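Local structure of UPF0130 protein PH1069 (Pyrococcus horikoshii, 2IT2) at residues B[33-38]-B[186-191]; B[58-63]-B[99-104]; B[105-110]-B[146-151]; B[155-160]-B[168-173]. The protein probably methylates N-4 of a demethylated wyosine derivative at position 37 of tRNA(Phe), using S-adenosyl-L-methionine, during the biosynthesis of wyosine derivatives. All blocks are in the same frame, centred on the assembly; numbering follows the deposited sequence.

Contact 1 of 4, residues B[33-38]-B[186-191]; sequences EDIIPL and EKLKRL
The flat group that touches across this contact is the carboxylate of Asp34, whose OD1 stands 4.2 Å from the methyl CD1 of Leu188, while its OD2 forms a salt bridge with Lys185. The ammonium of Lys189 is also near, its NZ 4.7 Å from OD1 of Asp34, too far for a direct bond but likely to add to the positive field there. The motif is helix against helix: the start of helix 36-43, with Ile35 at its N-cap, packs on the long C-terminal helix 167-194. Below Asp34 the contact is purely aliphatic. Of the two methyls of Leu188, CD1 meets Ile35, while CD2 meets Leu38 and also lies near Ile35. Leu38 has CG anti to the backbone N (chi1 172°), which carries its CD2 across Leu188 at about a right angle, 3.7 Å from CD2 of that residue. The other methyl of Leu38, CD1, reaches CG of Leu191 one helical turn further on, at 4.2 Å. The strand 98-112 lies behind, with Leu108 touching Ile35, Leu38 and Leu191, and Pro106 touching Leu188. Cutting Leu188 back to an alanine is likely to open a gap between the helices and take from Ile35 and Leu38 the methyls they both pack on. The tightest point is Ile35 CG2 against Leu188 CD1, at 3.5 Å closer than usual for two carbons.

Contact 2 of 4, residues B[58-63]-B[99-104]; sequences ISVMEM and LWFLVR
Met63 and Trp100 meet through a methyl over an indole face in this antiparallel pair of strands. Both are buried, and Met63 is a selenomethionine. Its CG lies between the backbone N and the carbonyl carbon (chi1 58°), and the bend at chi3 brings CE over the face of the indole, 3.7 Å from the centroid of the five-membered ring, a CH-pi contact; SE lies obliquely at 5.2 Å from the same centroid, completing a Met-aromatic pair. Met61, also a selenomethionine, has CG 3.7 Å from CD1 of Leu102, and bends at chi2 and chi3 keep its SE beside the same methyl, at 3.8 Å. The sheet face with Ile58, Val60 and Phe101 packs differently: Ile58 runs beside Phe101, its CG2 3.5 Å from CZ, and Val60 sets CG1 3.7 Å from CD1 of Leu99. Four backbone bonds tie the hydrogen-bonded pairs Ser59-Leu102 and Met61-Trp100; the straightest is Trp100 N to Met61 O at 2.8 Å (172°). With a serine in place of Trp100, the methyl of Met63 would probably lose its aromatic bed and Gln98 OE1 the indole N-H. Strand 73-78 continues the sheet beyond 58-63, and 153-159 beyond 99-104. Helix 167-194 covers the Phe101 face through Ile173, Ala177 and Met181, whereas Trp100 on the other face meets Ile176 of the second subunit.

Contact 3 of 4, residues B[105-110]-B[146-151]; sequences SPILHV and EIRSTE
Glu146 and His109 lie side by side on one face of an antiparallel strand pair. Along Glu146, CB passes 4.0 Å from CD2 of His109. CG, anti to the backbone N (chi1 -179°), comes to the ring edge in its plane, 3.8 Å from the same CD2. At the tip, OE2 accepts the N-H of His109 NE2 at 2.9 Å, nearly in the ring plane, on the anti side of the carboxylate and 19° out of its plane; ring and carboxylate are turned 29° apart. OE2 also has Ile107 CG2 at 3.9 Å, and Lys136 is a long, weak ion-pair partner. Leu108 and Ile147 form the hydrogen-bonded backbone pair, with Ile147 N to Leu108 O the shorter bond. Further along, Ser149 N donates to Ser105 OG at 2.8 Å, and that hydroxyl in turn donates a hydrogen bond to Pro106 O. A water bridges Ser105 N and Glu151 O where the strands part. Tyr132 of the second subunit makes a cation-pi contact with Arg148. Side chains and water thus take over from main-chain pairing: Ser105 OG acts as both acceptor and donor, whereas the buried Ser149 O has no partner, probably a small energetic cost.

Contact 4 of 4, residues B[155-160]-B[168-173]; sequences VLLGEN and EYLNKI
Sheet-on-helix packing joins strand 155-159 to the start of the long C-terminal helix 167-194, which crosses behind it with segment axes 11.3 Å apart and running at 146°. Val155 carries most of the contact. Its CG1, anti to the backbone N (chi1 175°), meets CD1 of Ile173 tip to tip at 3.5 Å. The same methyl touches the phenol of Tyr169, coming to OH at 3.5 Å obliquely to the ring. One face of that ring is covered within the helix by Ile173 CD1, which sits over its centre and so packs against both Val155 and Tyr169. Leu157 CD2 is looser, 4.4 Å from CD1 of Leu170. The Tyr169 hydroxyl bonds to Leu156 O of the second subunit, and the reverse bond is made as well, tying this layer into the dimer interface. Leu157 and Gly158 together face Leu99, a classic beta bulge. The whole is a helix packed on one face of an antiparallel sheet, as in alpha+beta folds.

How the contacts relate
Strand 98-112 is the common element of contacts 2 and 3, pairing with strand 48-63 in one and strand 143-148 in the other; their centres are about 18 Å apart. Contact 4 uses the neighbouring strand 153-159 of the same sheet and touches contact 2, its centre about 10 Å away, through backbone bonds and through Phe101 on Ile173. Helix 167-194 links contact 4 to contact 1 over about 29 Å between centres. Contact 1 touches contact 3, where Lys187 meets Ser149 and Leu38 meets Leu108. Along the chain, contacts 2, 3 and 4 follow in series within the loop closed by contact 1, so the C-terminal helix returns to the N-terminal part and spans the sheet.

Contact 1 of 4, residues B[33-38]-B[186-191]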
loop_
_atom_site.group_PDB
_atom_site.type_symbol
_atom_site.label_atom_id
_atom_site.label_comp_id
_atom_site.label_asym_id
_atom_site.label_seq_id
_atom_site.Cartn_x
_atom_site.Cartn_y
_atom_site.Cartn_z
ATOM N N GLU B 33 16.105 -15.507 4.889
ATOM C CA GLU B 33 15.948 -16.959 4.958
ATOM C C GLU B 33 14.520 -17.461 5.133
ATOM O O GLU B 33 14.177 -18.543 4.660
ATOM C CB GLU B 33 16.807 -17.533 6.082
ATOM C CG GLU B 33 16.499 -16.947 7.442
ATOM C CD GLU B 33 17.469 -15.854 7.820
ATOM O OE1 GLU B 33 17.660 -14.931 7.005
ATOM O OE2 GLU B 33 18.044 -15.916 8.927
ATOM N N ASP B 34 13.699 -16.682 5.826
ATOM C CA ASP B 34 12.305 -17.043 6.071
ATOM C C ASP B 34 11.543 -17.430 4.806
ATOM O O ASP B 34 10.756 -18.378 4.820
ATOM C CB ASP B 34 11.580 -15.872 6.741
ATOM C CG ASP B 34 10.203 -16.250 7.266
ATOM O OD1 ASP B 34 9.347 -16.710 6.477
ATOM O OD2 ASP B 34 9.978 -16.083 8.482
ATOM N N ILE B 35 11.774 -16.699 3.718
ATOM C CA ILE B 35 11.068 -16.953 2.469
ATOM C C ILE B 35 11.863 -17.651 1.382
ATOM O O ILE B 35 11.408 -17.728 0.241
ATOM C CB ILE B 35 10.505 -15.653 1.876
ATOM C CG1 ILE B 35 11.643 -14.662 1.604
ATOM C CG2 ILE B 35 9.462 -15.081 2.816
ATOM C CD1 ILE B 35 11.194 -13.365 0.961
ATOM N N ILE B 36 13.040 -18.159 1.713
ATOM C CA ILE B 36 13.816 -18.853 0.702
ATOM C C ILE B 36 13.017 -20.021 0.115
ATOM O O ILE B 36 12.987 -20.205 -1.099
ATOM C CB ILE B 36 15.162 -19.326 1.281
ATOM C CG1 ILE B 36 16.042 -18.101 1.526
ATOM C CG2 ILE B 36 15.864 -20.289 0.328
ATOM C CD1 ILE B 36 17.396 -18.432 2.110
ATOM N N PRO B 37 12.354 -20.824 0.964
ATOM C CA PRO B 37 11.579 -21.946 0.415
ATOM C C PRO B 37 10.495 -21.484 -0.564
ATOM O O PRO B 37 10.284 -22.106 -1.601
ATOM C CB PRO B 37 10.985 -22.588 1.659
ATOM C CG PRO B 37 12.046 -22.334 2.692
ATOM C CD PRO B 37 12.418 -20.903 2.435
ATOM N N LEU B 38 9.815 -20.391 -0.221
ATOM C CA LEU B 38 8.754 -19.835 -1.060
ATOM C C LEU B 38 9.310 -19.350 -2.390
ATOM O O LEU B 38 8.714 -19.589 -3.436
ATOM C CB LEU B 38 8.052 -18.677 -0.335
ATOM C CG LEU B 38 7.029 -17.846 -1.115
ATOM C CD1 LEU B 38 5.888 -18.725 -1.621
ATOM C CD2 LEU B 38 6.506 -16.751 -0.204
ATOM N N GLU B 186 2.789 -16.452 8.871
ATOM C CA GLU B 186 1.749 -17.456 8.660
ATOM C C GLU B 186 1.239 -17.385 7.230
ATOM O O GLU B 186 1.048 -18.414 6.587
ATOM C CB GLU B 186 0.572 -17.221 9.604
ATOM C CG GLU B 186 0.868 -17.428 11.063
ATOM C CD GLU B 186 -0.129 -16.693 11.933
ATOM O OE1 GLU B 186 -1.330 -16.707 11.595
ATOM O OE2 GLU B 186 0.280 -16.108 12.958
ATOM N N LYS B 187 1.004 -16.168 6.746
ATOM C CA LYS B 187 0.517 -15.959 5.387
ATOM C C LYS B 187 1.537 -16.406 4.338
ATOM O O LYS B 187 1.166 -16.931 3.286
ATOM C CB LYS B 187 0.152 -14.484 5.179
ATOM C CG LYS B 187 -1.070 -14.059 5.977
ATOM C CD LYS B 187 -1.434 -12.610 5.728
ATOM C CE LYS B 187 -2.725 -12.269 6.457
ATOM N NZ LYS B 187 -3.100 -10.856 6.217
ATOM N N LEU B 188 2.821 -16.203 4.607
ATOM C CA LEU B 188 3.831 -16.625 3.645
ATOM C C LEU B 188 3.853 -18.147 3.538
ATOM O O LEU B 188 3.974 -18.697 2.443
ATOM C CB LEU B 188 5.214 -16.090 4.043
ATOM C CG LEU B 188 5.421 -14.574 3.876
ATOM C CD1 LEU B 188 6.654 -14.127 4.656
ATOM C CD2 LEU B 188 5.554 -14.230 2.395
ATOM N N LYS B 189 3.726 -18.829 4.671
ATOM C CA LYS B 189 3.713 -20.287 4.660
ATOM C C LYS B 189 2.453 -20.787 3.953
ATOM O O LYS B 189 2.504 -21.778 3.218
ATOM C CB LYS B 189 3.776 -20.841 6.083
ATOM C CG LYS B 189 5.117 -20.636 6.752
ATOM C CD LYS B 189 5.153 -21.311 8.103
ATOM C CE LYS B 189 6.519 -21.178 8.733
ATOM N NZ LYS B 189 6.853 -19.761 9.033
ATOM N N ARG B 190 1.326 -20.110 4.162
ATOM C CA ARG B 190 0.079 -20.507 3.499
ATOM C C ARG B 190 0.237 -20.402 1.978
ATOM O O ARG B 190 -0.147 -21.313 1.236
ATOM C CB ARG B 190 -1.083 -19.625 3.960
ATOM C CG ARG B 190 -1.659 -20.009 5.309
ATOM C CD ARG B 190 -2.621 -18.939 5.802
ATOM N NE ARG B 190 -3.676 -18.618 4.843
ATOM C CZ ARG B 190 -4.513 -17.592 4.982
ATOM N NH1 ARG B 190 -4.409 -16.794 6.035
ATOM N NH2 ARG B 190 -5.455 -17.364 4.076
ATOM N N LEU B 191 0.794 -19.290 1.511
ATOM C CA LEU B 191 1.012 -19.075 0.086
ATOM C C LEU B 191 1.919 -20.157 -0.510
ATOM O O LEU B 191 1.653 -20.677 -1.603
ATOM C CB LEU B 191 1.644 -17.692 -0.139
ATOM C CG LEU B 191 1.966 -17.298 -1.591
ATOM C CD1 LEU B 191 0.699 -17.370 -2.446
ATOM C CD2 LEU B 191 2.561 -15.894 -1.629
#

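Contact 2 of 4, residues B[58-63]-B[99-104]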
loop_
_atom_site.group_PDB
_atom_site.type_symbol
_atom_site.label_atom_id
_atom_site.label_comp_id
_atom_site.label_asym_id
_atom_site.label_seq_id
_atom_site.Cartn_x
_atom_site.Cartn_y
_atom_site.Cartn_z
ATOM N N ILE B 58 10.345 -5.056 11.066
ATOM C CA ILE B 58 10.040 -4.185 12.196
ATOM C C ILE B 58 11.264 -3.293 12.228
ATOM O O ILE B 58 12.394 -3.765 12.075
ATOM C CB ILE B 58 9.911 -4.959 13.533
ATOM C CG1 ILE B 58 8.703 -5.901 13.466
ATOM C CG2 ILE B 58 9.761 -3.967 14.705
ATOM C CD1 ILE B 58 8.619 -6.889 14.603
ATOM N N SER B 59 11.053 -2.000 12.400
ATOM C CA SER B 59 12.180 -1.099 12.397
ATOM C C SER B 59 12.038 0.050 13.371
ATOM O O SER B 59 10.937 0.453 13.716
ATOM C CB SER B 59 12.355 -0.512 10.996
ATOM O OG SER B 59 12.258 -1.501 9.981
ATOM N N VAL B 60 13.175 0.546 13.829
ATOM C CA VAL B 60 13.209 1.725 14.670
ATOM C C VAL B 60 14.121 2.592 13.828
ATOM O O VAL B 60 15.302 2.279 13.651
ATOM C CB VAL B 60 13.853 1.484 16.034
ATOM C CG1 VAL B 60 14.114 2.823 16.698
ATOM C CG2 VAL B 60 12.926 0.650 16.906
HETATM N N MSE B 61 13.574 3.662 13.274
HETATM C CA MSE B 61 14.362 4.521 12.411
HETATM C C MSE B 61 14.039 5.993 12.569
HETATM O O MSE B 61 12.954 6.362 13.017
HETATM C CB MSE B 61 14.178 4.084 10.953
HETATM C CG MSE B 61 12.738 4.027 10.473
HETATM SE SE MSE B 61 12.062 5.737 9.901
HETATM C CE MSE B 61 12.345 5.614 8.001
ATOM N N GLU B 62 15.009 6.834 12.232
ATOM C CA GLU B 62 14.810 8.270 12.319
ATOM C C GLU B 62 14.855 8.908 10.941
ATOM O O GLU B 62 15.683 8.556 10.102
ATOM C CB GLU B 62 15.851 8.927 13.235
ATOM C CG GLU B 62 17.296 8.594 12.945
ATOM C CD GLU B 62 18.258 9.338 13.867
ATOM O OE1 GLU B 62 18.030 9.351 15.100
ATOM O OE2 GLU B 62 19.247 9.906 13.360
HETATM N N MSE B 63 13.940 9.839 10.711
HETATM C CA MSE B 63 13.859 10.536 9.436
HETATM C C MSE B 63 13.374 11.959 9.682
HETATM O O MSE B 63 12.718 12.227 10.685
HETATM C CB MSE B 63 12.909 9.793 8.490
HETATM C CG MSE B 63 11.484 9.614 9.003
HETATM SE SE MSE B 63 10.431 8.476 7.840
HETATM C CE MSE B 63 9.346 7.586 9.158
ATOM N N LEU B 99 11.692 10.005 15.423
ATOM C CA LEU B 99 11.999 8.607 15.695
ATOM C C LEU B 99 10.693 7.812 15.539
ATOM O O LEU B 99 9.688 8.098 16.189
ATOM C CB LEU B 99 12.584 8.450 17.105
ATOM C CG LEU B 99 12.965 7.016 17.493
ATOM C CD1 LEU B 99 14.087 6.506 16.585
ATOM C CD2 LEU B 99 13.388 6.968 18.966
ATOM N N TRP B 100 10.707 6.835 14.643
ATOM C CA TRP B 100 9.521 6.026 14.376
ATOM C C TRP B 100 9.709 4.533 14.602
ATOM O O TRP B 100 10.801 3.988 14.389
ATOM C CB TRP B 100 9.063 6.209 12.920
ATOM C CG TRP B 100 8.459 7.552 12.612
ATOM C CD1 TRP B 100 9.126 8.696 12.256
ATOM C CD2 TRP B 100 7.072 7.901 12.690
ATOM N NE1 TRP B 100 8.236 9.735 12.115
ATOM C CE2 TRP B 100 6.972 9.280 12.378
ATOM C CE3 TRP B 100 5.908 7.188 13.000
ATOM C CZ2 TRP B 100 5.745 9.955 12.362
ATOM C CZ3 TRP B 100 4.687 7.860 12.982
ATOM C CH2 TRP B 100 4.620 9.235 12.670
ATOM N N PHE B 101 8.642 3.885 15.051
ATOM C CA PHE B 101 8.647 2.441 15.205
ATOM C C PHE B 101 7.744 2.026 14.040
ATOM O O PHE B 101 6.575 2.425 13.979
ATOM C CB PHE B 101 8.044 2.026 16.554
ATOM C CG PHE B 101 8.008 0.532 16.768
ATOM C CD1 PHE B 101 6.991 -0.239 16.203
ATOM C CD2 PHE B 101 9.000 -0.102 17.511
ATOM C CE1 PHE B 101 6.965 -1.617 16.369
ATOM C CE2 PHE B 101 8.986 -1.486 17.684
ATOM C CZ PHE B 101 7.967 -2.243 17.116
ATOM N N LEU B 102 8.281 1.248 13.107
ATOM C CA LEU B 102 7.517 0.844 11.931
ATOM C C LEU B 102 7.391 -0.666 11.768
ATOM O O LEU B 102 8.302 -1.425 12.118
ATOM C CB LEU B 102 8.175 1.393 10.648
ATOM C CG LEU B 102 8.545 2.883 10.594
ATOM C CD1 LEU B 102 9.321 3.190 9.317
ATOM C CD2 LEU B 102 7.290 3.731 10.676
ATOM N N VAL B 103 6.239 -1.084 11.259
ATOM C CA VAL B 103 6.005 -2.484 10.925
ATOM C C VAL B 103 5.543 -2.466 9.467
ATOM O O VAL B 103 4.610 -1.734 9.118
ATOM C CB VAL B 103 4.918 -3.142 11.791
ATOM C CG1 VAL B 103 4.671 -4.562 11.303
ATOM C CG2 VAL B 103 5.365 -3.185 13.228
ATOM N N ARG B 104 6.206 -3.253 8.622
ATOM C CA ARG B 104 5.870 -3.325 7.198
ATOM C C ARG B 104 5.697 -4.758 6.718
ATOM O O ARG B 104 6.428 -5.660 7.126
ATOM C CB ARG B 104 6.949 -2.642 6.354
ATOM C CG ARG B 104 7.037 -1.147 6.582
ATOM C CD ARG B 104 5.798 -0.440 6.055
ATOM N NE ARG B 104 5.894 1.012 6.179
ATOM C CZ ARG B 104 5.560 1.696 7.268
ATOM N NH1 ARG B 104 5.101 1.058 8.333
ATOM N NH2 ARG B 104 5.691 3.019 7.291
#

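Contact 3 of 4, residues B[105-110]-B[146-151]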
loop_
_atom_site.group_PDB
_atom_site.type_symbol
_atom_site.label_atom_id
_atom_site.label_comp_id
_atom_site.label_asym_id
_atom_site.label_seq_id
_atom_site.Cartn_x
_atom_site.Cartn_y
_atom_site.Cartn_z
ATOM N N SER B 105 4.729 -4.938 5.825
ATOM C CA SER B 105 4.402 -6.245 5.251
ATOM C C SER B 105 5.465 -6.785 4.312
ATOM O O SER B 105 6.263 -6.022 3.760
ATOM C CB SER B 105 3.082 -6.143 4.473
ATOM O OG SER B 105 2.964 -7.199 3.522
ATOM N N PRO B 106 5.508 -8.118 4.142
ATOM C CA PRO B 106 6.497 -8.682 3.226
ATOM C C PRO B 106 6.053 -8.192 1.838
ATOM O O PRO B 106 4.873 -7.866 1.632
ATOM C CB PRO B 106 6.296 -10.200 3.368
ATOM C CG PRO B 106 5.752 -10.369 4.732
ATOM C CD PRO B 106 4.819 -9.178 4.899
ATOM N N ILE B 107 6.999 -8.128 0.908
ATOM C CA ILE B 107 6.704 -7.721 -0.459
ATOM C C ILE B 107 7.413 -8.684 -1.403
ATOM O O ILE B 107 8.628 -8.869 -1.322
ATOM C CB ILE B 107 7.212 -6.298 -0.774
ATOM C CG1 ILE B 107 6.556 -5.277 0.156
ATOM C CG2 ILE B 107 6.925 -5.973 -2.240
ATOM C CD1 ILE B 107 7.019 -3.856 -0.075
ATOM N N LEU B 108 6.651 -9.309 -2.294
ATOM C CA LEU B 108 7.241 -10.234 -3.253
ATOM C C LEU B 108 6.965 -9.685 -4.655
ATOM O O LEU B 108 5.865 -9.188 -4.939
ATOM C CB LEU B 108 6.622 -11.640 -3.105
ATOM C CG LEU B 108 6.478 -12.269 -1.707
ATOM C CD1 LEU B 108 5.713 -13.579 -1.811
ATOM C CD2 LEU B 108 7.852 -12.497 -1.074
ATOM N N HIS B 109 7.976 -9.725 -5.512
ATOM C CA HIS B 109 7.816 -9.277 -6.886
ATOM C C HIS B 109 7.981 -10.522 -7.739
ATOM O O HIS B 109 8.985 -11.235 -7.625
ATOM C CB HIS B 109 8.854 -8.207 -7.227
ATOM C CG HIS B 109 8.534 -6.868 -6.640
ATOM N ND1 HIS B 109 9.404 -5.796 -6.706
ATOM C CD2 HIS B 109 7.430 -6.415 -6.007
ATOM C CE1 HIS B 109 8.842 -4.746 -6.140
ATOM N NE2 HIS B 109 7.645 -5.090 -5.706
ATOM N N VAL B 110 6.970 -10.796 -8.565
ATOM C CA VAL B 110 6.981 -11.990 -9.403
ATOM C C VAL B 110 6.699 -11.714 -10.887
ATOM O O VAL B 110 5.709 -11.075 -11.236
ATOM C CB VAL B 110 5.943 -13.023 -8.886
ATOM C CG1 VAL B 110 6.051 -14.296 -9.686
ATOM C CG2 VAL B 110 6.160 -13.343 -7.400
ATOM N N GLU B 146 2.921 -7.852 -7.843
ATOM C CA GLU B 146 3.407 -7.514 -6.497
ATOM C C GLU B 146 2.442 -8.147 -5.512
ATOM O O GLU B 146 1.225 -8.025 -5.668
ATOM C CB GLU B 146 3.428 -5.999 -6.275
ATOM C CG GLU B 146 3.933 -5.560 -4.906
ATOM C CD GLU B 146 4.119 -4.062 -4.840
ATOM O OE1 GLU B 146 3.102 -3.337 -4.851
ATOM O OE2 GLU B 146 5.280 -3.605 -4.792
ATOM N N ILE B 147 2.990 -8.839 -4.513
ATOM C CA ILE B 147 2.210 -9.504 -3.464
ATOM C C ILE B 147 2.528 -8.773 -2.160
ATOM O O ILE B 147 3.694 -8.639 -1.780
ATOM C CB ILE B 147 2.611 -10.991 -3.363
ATOM C CG1 ILE B 147 2.283 -11.694 -4.684
ATOM C CG2 ILE B 147 1.914 -11.661 -2.178
ATOM C CD1 ILE B 147 2.728 -13.138 -4.737
ATOM N N ARG B 148 1.493 -8.294 -1.479
ATOM C CA ARG B 148 1.683 -7.527 -0.253
ATOM C C ARG B 148 0.438 -7.609 0.620
ATOM O O ARG B 148 -0.672 -7.762 0.106
ATOM C CB ARG B 148 1.975 -6.073 -0.642
ATOM C CG ARG B 148 2.401 -5.158 0.486
ATOM C CD ARG B 148 2.912 -3.836 -0.078
ATOM N NE ARG B 148 1.858 -3.061 -0.723
ATOM C CZ ARG B 148 0.957 -2.321 -0.082
ATOM N NH1 ARG B 148 0.964 -2.237 1.244
ATOM N NH2 ARG B 148 0.038 -1.665 -0.776
ATOM N N SER B 149 0.629 -7.500 1.935
ATOM C CA SER B 149 -0.463 -7.560 2.906
ATOM C C SER B 149 -0.809 -6.151 3.391
ATOM O O SER B 149 -0.046 -5.206 3.174
ATOM C CB SER B 149 -0.062 -8.447 4.097
ATOM O OG SER B 149 -1.198 -8.861 4.847
ATOM N N THR B 150 -1.954 -6.022 4.056
ATOM C CA THR B 150 -2.434 -4.729 4.548
ATOM C C THR B 150 -1.939 -4.290 5.920
ATOM O O THR B 150 -1.967 -3.097 6.230
ATOM C CB THR B 150 -3.963 -4.704 4.609
ATOM O OG1 THR B 150 -4.410 -5.624 5.614
ATOM C CG2 THR B 150 -4.549 -5.084 3.258
ATOM N N GLU B 151 -1.509 -5.240 6.745
ATOM C CA GLU B 151 -1.039 -4.934 8.096
ATOM C C GLU B 151 0.186 -4.035 8.140
ATOM O O GLU B 151 1.124 -4.200 7.361
ATOM C CB GLU B 151 -0.731 -6.228 8.857
ATOM C CG GLU B 151 -1.966 -7.019 9.267
ATOM C CD GLU B 151 -2.960 -7.183 8.131
ATOM O OE1 GLU B 151 -2.581 -7.748 7.083
ATOM O OE2 GLU B 151 -4.121 -6.743 8.284
HETATM O O HOH W 1 2.877 -3.166 5.715
#

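Contact 4 of 4, residues B[155-160]-B[168-173]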
loop_
_atom_site.group_PDB
_atom_site.type_symbol
_atom_site.label_atom_id
_atom_site.label_comp_id
_atom_site.label_asym_id
_atom_site.label_seq_id
_atom_site.Cartn_x
_atom_site.Cartn_y
_atom_site.Cartn_z
ATOM N N VAL B 155 4.310 4.267 14.586
ATOM C CA VAL B 155 4.206 4.930 15.882
ATOM C C VAL B 155 5.391 5.864 16.125
ATOM O O VAL B 155 6.557 5.472 16.013
ATOM C CB VAL B 155 4.141 3.907 17.032
ATOM C CG1 VAL B 155 4.162 4.636 18.364
ATOM C CG2 VAL B 155 2.880 3.056 16.903
ATOM N N LEU B 156 5.078 7.109 16.455
ATOM C CA LEU B 156 6.093 8.116 16.735
ATOM C C LEU B 156 6.656 7.856 18.132
ATOM O O LEU B 156 5.904 7.794 19.100
ATOM C CB LEU B 156 5.463 9.501 16.679
ATOM C CG LEU B 156 6.374 10.702 16.930
ATOM C CD1 LEU B 156 7.421 10.855 15.836
ATOM C CD2 LEU B 156 5.488 11.929 16.997
ATOM N N LEU B 157 7.972 7.704 18.237
ATOM C CA LEU B 157 8.606 7.423 19.529
ATOM C C LEU B 157 9.288 8.640 20.148
ATOM O O LEU B 157 9.493 8.695 21.360
ATOM C CB LEU B 157 9.646 6.300 19.376
ATOM C CG LEU B 157 9.160 4.935 18.877
ATOM C CD1 LEU B 157 10.345 3.973 18.750
ATOM C CD2 LEU B 157 8.104 4.385 19.844
ATOM N N GLY B 158 9.628 9.614 19.318
ATOM C CA GLY B 158 10.303 10.793 19.828
ATOM C C GLY B 158 10.723 11.695 18.693
ATOM O O GLY B 158 10.443 11.400 17.538
ATOM N N GLU B 159 11.388 12.796 19.028
ATOM C CA GLU B 159 11.851 13.760 18.034
ATOM C C GLU B 159 13.101 14.496 18.504
ATOM O O GLU B 159 13.168 14.968 19.641
ATOM C CB GLU B 159 10.759 14.788 17.730
ATOM C CG GLU B 159 9.451 14.191 17.258
ATOM C CD GLU B 159 8.472 15.236 16.761
ATOM O OE1 GLU B 159 8.329 16.291 17.419
ATOM O OE2 GLU B 159 7.834 15.001 15.714
ATOM N N ASN B 160 14.077 14.588 17.608
ATOM C CA ASN B 160 15.344 15.261 17.870
ATOM C C ASN B 160 16.019 14.909 19.196
ATOM O O ASN B 160 16.493 15.791 19.915
ATOM C CB ASN B 160 15.150 16.774 17.776
ATOM C CG ASN B 160 14.781 17.227 16.373
ATOM O OD1 ASN B 160 15.462 16.902 15.396
ATOM N ND2 ASN B 160 13.701 17.990 16.270
ATOM N N GLU B 168 5.575 0.978 29.433
ATOM C CA GLU B 168 4.291 0.322 29.257
ATOM C C GLU B 168 3.785 0.460 27.824
ATOM O O GLU B 168 3.380 -0.531 27.215
ATOM C CB GLU B 168 3.244 0.878 30.222
ATOM C CG GLU B 168 1.920 0.150 30.126
ATOM C CD GLU B 168 2.087 -1.351 30.279
ATOM O OE1 GLU B 168 2.553 -1.788 31.352
ATOM O OE2 GLU B 168 1.758 -2.091 29.326
ATOM N N TYR B 169 3.792 1.679 27.285
ATOM C CA TYR B 169 3.336 1.905 25.916
ATOM C C TYR B 169 4.258 1.149 24.974
ATOM O O TYR B 169 3.780 0.490 24.054
ATOM C CB TYR B 169 3.305 3.410 25.594
ATOM C CG TYR B 169 2.778 3.805 24.207
ATOM C CD1 TYR B 169 1.776 3.076 23.559
ATOM C CD2 TYR B 169 3.266 4.940 23.564
ATOM C CE1 TYR B 169 1.274 3.480 22.294
ATOM C CE2 TYR B 169 2.778 5.348 22.312
ATOM C CZ TYR B 169 1.784 4.615 21.680
ATOM O OH TYR B 169 1.334 5.026 20.432
ATOM N N LEU B 170 5.567 1.202 25.204
ATOM C CA LEU B 170 6.493 0.487 24.330
ATOM C C LEU B 170 6.202 -1.020 24.364
ATOM O O LEU B 170 6.280 -1.692 23.333
ATOM C CB LEU B 170 7.950 0.763 24.724
ATOM C CG LEU B 170 8.986 0.209 23.730
ATOM C CD1 LEU B 170 8.786 0.859 22.366
ATOM C CD2 LEU B 170 10.386 0.480 24.233
ATOM N N ASN B 171 5.840 -1.548 25.533
ATOM C CA ASN B 171 5.514 -2.969 25.646
ATOM C C ASN B 171 4.278 -3.335 24.818
ATOM O O ASN B 171 4.244 -4.391 24.182
ATOM C CB ASN B 171 5.270 -3.356 27.099
ATOM C CG ASN B 171 4.893 -4.807 27.244
ATOM O OD1 ASN B 171 3.828 -5.130 27.773
ATOM N ND2 ASN B 171 5.764 -5.695 26.784
ATOM N N LYS B 172 3.267 -2.470 24.831
ATOM C CA LYS B 172 2.054 -2.709 24.049
ATOM C C LYS B 172 2.364 -2.630 22.548
ATOM O O LYS B 172 1.854 -3.434 21.771
ATOM C CB LYS B 172 0.963 -1.689 24.405
ATOM C CG LYS B 172 0.497 -1.725 25.853
ATOM C CD LYS B 172 -0.138 -3.059 26.198
ATOM C CE LYS B 172 -0.628 -3.078 27.630
ATOM N NZ LYS B 172 -1.187 -4.409 27.980
ATOM N N ILE B 173 3.200 -1.679 22.134
ATOM C CA ILE B 173 3.560 -1.537 20.724
ATOM C C ILE B 173 4.316 -2.775 20.235
ATOM O O ILE B 173 4.056 -3.280 19.132
ATOM C CB ILE B 173 4.444 -0.283 20.510
ATOM C CG1 ILE B 173 3.620 0.972 20.794
ATOM C CG2 ILE B 173 5.040 -0.272 19.102
ATOM C CD1 ILE B 173 4.454 2.240 20.911
#